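Local coordinates for protein GTP cyclohydrolase 1 type 2 homolog (Staphylococcus aureus subsp. aureus, PDB 3LNL) that is of unknown function but binds a dinuclear zinc centre and assembles into a toroid-shaped hexamer of the GTP cyclohydrolase I type 2/NIF3 family, at residues N63-H68 with I96-M101. The protein carries 2 engineered substitutions. Sequence-based numbering, arbitrary orientation.
With ZN (zinc ion), chain G.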
loop_
_atom_site.group_PDB
_atom_site.type_symbol
_atom_site.label_atom_id
_atom_site.label_comp_id
_atom_site.label_asym_id
_atom_site.label_seq_id
_atom_site.Cartn_x
_atom_site.Cartn_y
_atom_site.Cartn_z
ATOM N N ASN B 63 -4.878 -12.310 -42.492
ATOM C CA ASN B 63 -3.828 -11.543 -41.823
ATOM C C ASN B 63 -4.283 -10.937 -40.521
ATOM O O ASN B 63 -3.547 -10.139 -39.933
ATOM C CB ASN B 63 -3.219 -10.483 -42.753
ATOM C CG ASN B 63 -4.149 -9.317 -42.973
ATOM O OD1 ASN B 63 -5.312 -9.416 -42.637
ATOM N ND2 ASN B 63 -3.649 -8.212 -43.541
ATOM N N THR B 64 -5.451 -11.346 -40.025
ATOM C CA THR B 64 -5.993 -10.799 -38.785
ATOM C C THR B 64 -6.572 -11.906 -37.930
ATOM O O THR B 64 -7.402 -12.723 -38.421
ATOM C CB THR B 64 -7.075 -9.737 -39.079
ATOM O OG1 THR B 64 -6.514 -8.748 -39.942
ATOM C CG2 THR B 64 -7.629 -9.055 -37.782
ATOM N N ILE B 65 -6.133 -11.932 -36.658
ATOM C CA ILE B 65 -6.639 -12.854 -35.671
ATOM C C ILE B 65 -7.251 -12.009 -34.590
ATOM O O ILE B 65 -6.614 -11.063 -34.116
ATOM C CB ILE B 65 -5.551 -13.808 -35.097
ATOM C CG1 ILE B 65 -4.973 -14.645 -36.251
ATOM C CG2 ILE B 65 -6.094 -14.735 -33.918
ATOM C CD1 ILE B 65 -3.703 -15.453 -35.918
ATOM N N ILE B 66 -8.495 -12.341 -34.221
ATOM C CA ILE B 66 -9.108 -11.798 -33.025
ATOM C C ILE B 66 -9.250 -12.920 -31.963
ATOM O O ILE B 66 -10.002 -13.886 -32.154
ATOM C CB ILE B 66 -10.506 -11.226 -33.290
ATOM C CG1 ILE B 66 -10.479 -10.134 -34.352
ATOM C CG2 ILE B 66 -11.065 -10.614 -31.920
ATOM C CD1 ILE B 66 -11.871 -9.619 -34.770
ATOM N N SER B 67 -8.534 -12.785 -30.851
ATOM C CA SER B 67 -8.603 -13.755 -29.785
ATOM C C SER B 67 -9.365 -13.156 -28.613
ATOM O O SER B 67 -9.517 -11.936 -28.526
ATOM C CB SER B 67 -7.188 -14.201 -29.341
ATOM O OG SER B 67 -6.508 -13.151 -28.629
ATOM N N HIS B 68 -9.871 -14.027 -27.741
ATOM C CA HIS B 68 -10.436 -13.590 -26.489
ATOM C C HIS B 68 -9.304 -13.285 -25.502
ATOM O O HIS B 68 -9.181 -12.166 -25.007
ATOM C CB HIS B 68 -11.374 -14.639 -25.910
ATOM C CG HIS B 68 -12.043 -14.221 -24.646
ATOM N ND1 HIS B 68 -12.597 -12.974 -24.472
ATOM C CD2 HIS B 68 -12.248 -14.884 -23.486
ATOM C CE1 HIS B 68 -13.168 -12.914 -23.282
ATOM N NE2 HIS B 68 -12.869 -14.016 -22.612
ATOM N N ILE B 96 0.920 -10.715 -39.601
ATOM C CA ILE B 96 -0.360 -11.035 -39.051
ATOM C C ILE B 96 -0.629 -10.095 -37.873
ATOM O O ILE B 96 0.234 -9.841 -36.996
ATOM C CB ILE B 96 -0.443 -12.487 -38.541
ATOM C CG1 ILE B 96 0.087 -13.500 -39.574
ATOM C CG2 ILE B 96 -1.891 -12.807 -38.118
ATOM C CD1 ILE B 96 -0.751 -13.721 -40.760
ATOM N N ASN B 97 -1.831 -9.552 -37.875
ATOM C CA ASN B 97 -2.295 -8.675 -36.855
ATOM C C ASN B 97 -3.152 -9.441 -35.840
ATOM O O ASN B 97 -3.995 -10.248 -36.223
ATOM C CB ASN B 97 -3.156 -7.579 -37.488
ATOM C CG ASN B 97 -2.479 -6.893 -38.622
ATOM O OD1 ASN B 97 -1.601 -6.071 -38.400
ATOM N ND2 ASN B 97 -2.880 -7.222 -39.860
ATOM N N LEU B 98 -2.980 -9.124 -34.562
ATOM C CA LEU B 98 -3.651 -9.806 -33.472
ATOM C C LEU B 98 -4.359 -8.772 -32.615
ATOM O O LEU B 98 -3.711 -7.904 -32.029
ATOM C CB LEU B 98 -2.652 -10.614 -32.605
ATOM C CG LEU B 98 -3.303 -11.289 -31.370
ATOM C CD1 LEU B 98 -4.404 -12.341 -31.813
ATOM C CD2 LEU B 98 -2.281 -11.931 -30.436
ATOM N N ILE B 99 -5.669 -8.917 -32.511
ATOM C CA ILE B 99 -6.502 -8.070 -31.655
ATOM C C ILE B 99 -7.089 -8.938 -30.535
ATOM O O ILE B 99 -7.509 -10.063 -30.781
ATOM C CB ILE B 99 -7.694 -7.487 -32.497
ATOM C CG1 ILE B 99 -7.148 -6.558 -33.607
ATOM C CG2 ILE B 99 -8.794 -6.838 -31.585
ATOM C CD1 ILE B 99 -8.201 -6.300 -34.809
ATOM N N ALA B 100 -7.084 -8.420 -29.311
ATOM C CA ALA B 100 -7.656 -9.105 -28.197
ATOM C C ALA B 100 -8.955 -8.403 -27.801
ATOM O O ALA B 100 -8.979 -7.185 -27.508
ATOM C CB ALA B 100 -6.702 -9.096 -26.960
ATOM N N MET B 101 -10.025 -9.176 -27.782
ATOM C CA MET B 101 -11.311 -8.725 -27.248
ATOM C C MET B 101 -11.551 -9.566 -26.021
ATOM O O MET B 101 -12.197 -10.647 -26.100
ATOM C CB MET B 101 -12.410 -8.895 -28.322
ATOM C CG MET B 101 -12.238 -7.913 -29.528
ATOM S SD MET B 101 -13.542 -8.234 -30.720
ATOM C CE MET B 101 -14.904 -7.302 -29.959
HETATM ZN ZN ZN G . -13.444 -14.444 -20.513
HETATM O O HOH W 1 -11.413 -14.531 -20.038
HETATM O O HOH W 2 -13.451 -14.934 -18.376
#
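H68 and M101 meet at the zinc-side end of the paired segments. The imidazole donates from ND1 to the M101 carbonyl: ND1 to O is 2.9 Å, the N-H...O angle is 165°, and the donor lies in the carbonyl plane on a lone pair while the oxygen sits at the ring edge. With CG anti to the backbone N (chi1 -177°), the ring reaches on towards the metal, and its other nitrogen, NE2, binds zinc at 2.2 Å. D106, E333 and two waters also bind this ion.

Behind the ring, strands 64-67 and 97-100 run in register, their segment axes 4.7 Å apart, as parallel neighbours inside the five-stranded mixed sheet of the NIF3 fold, flanked by strands 43-46 and 30-32. I65 N to N97 O, I99 N to I65 O, S67 N to I99 O and M101 N to S67 O form the parallel ladder. At its start, N63 O accepts two bonds from N97, from opposite faces of its plane: a straight one from the backbone N (2.7 Å) and a bent one from ND2 (3.0 Å, 131°). N97 OD1 turns to D35 N.

On one face I65 CG2 packs 3.6 Å from L98 CD1, and I65 CD1 reaches I96 CG2; helix 83-93 covers this cluster through L91. On the other, M101 SD comes to 3.6 Å from I66 CG2, where helix 336-350 closes over I66.

The bond through ND1 fixes the ring's rotation and leaves NE2 for the metal; the carbonyl would probably enrich the electron density of the imidazole, M101 O being a second-shell acceptor that positions the first-shell ligand H68.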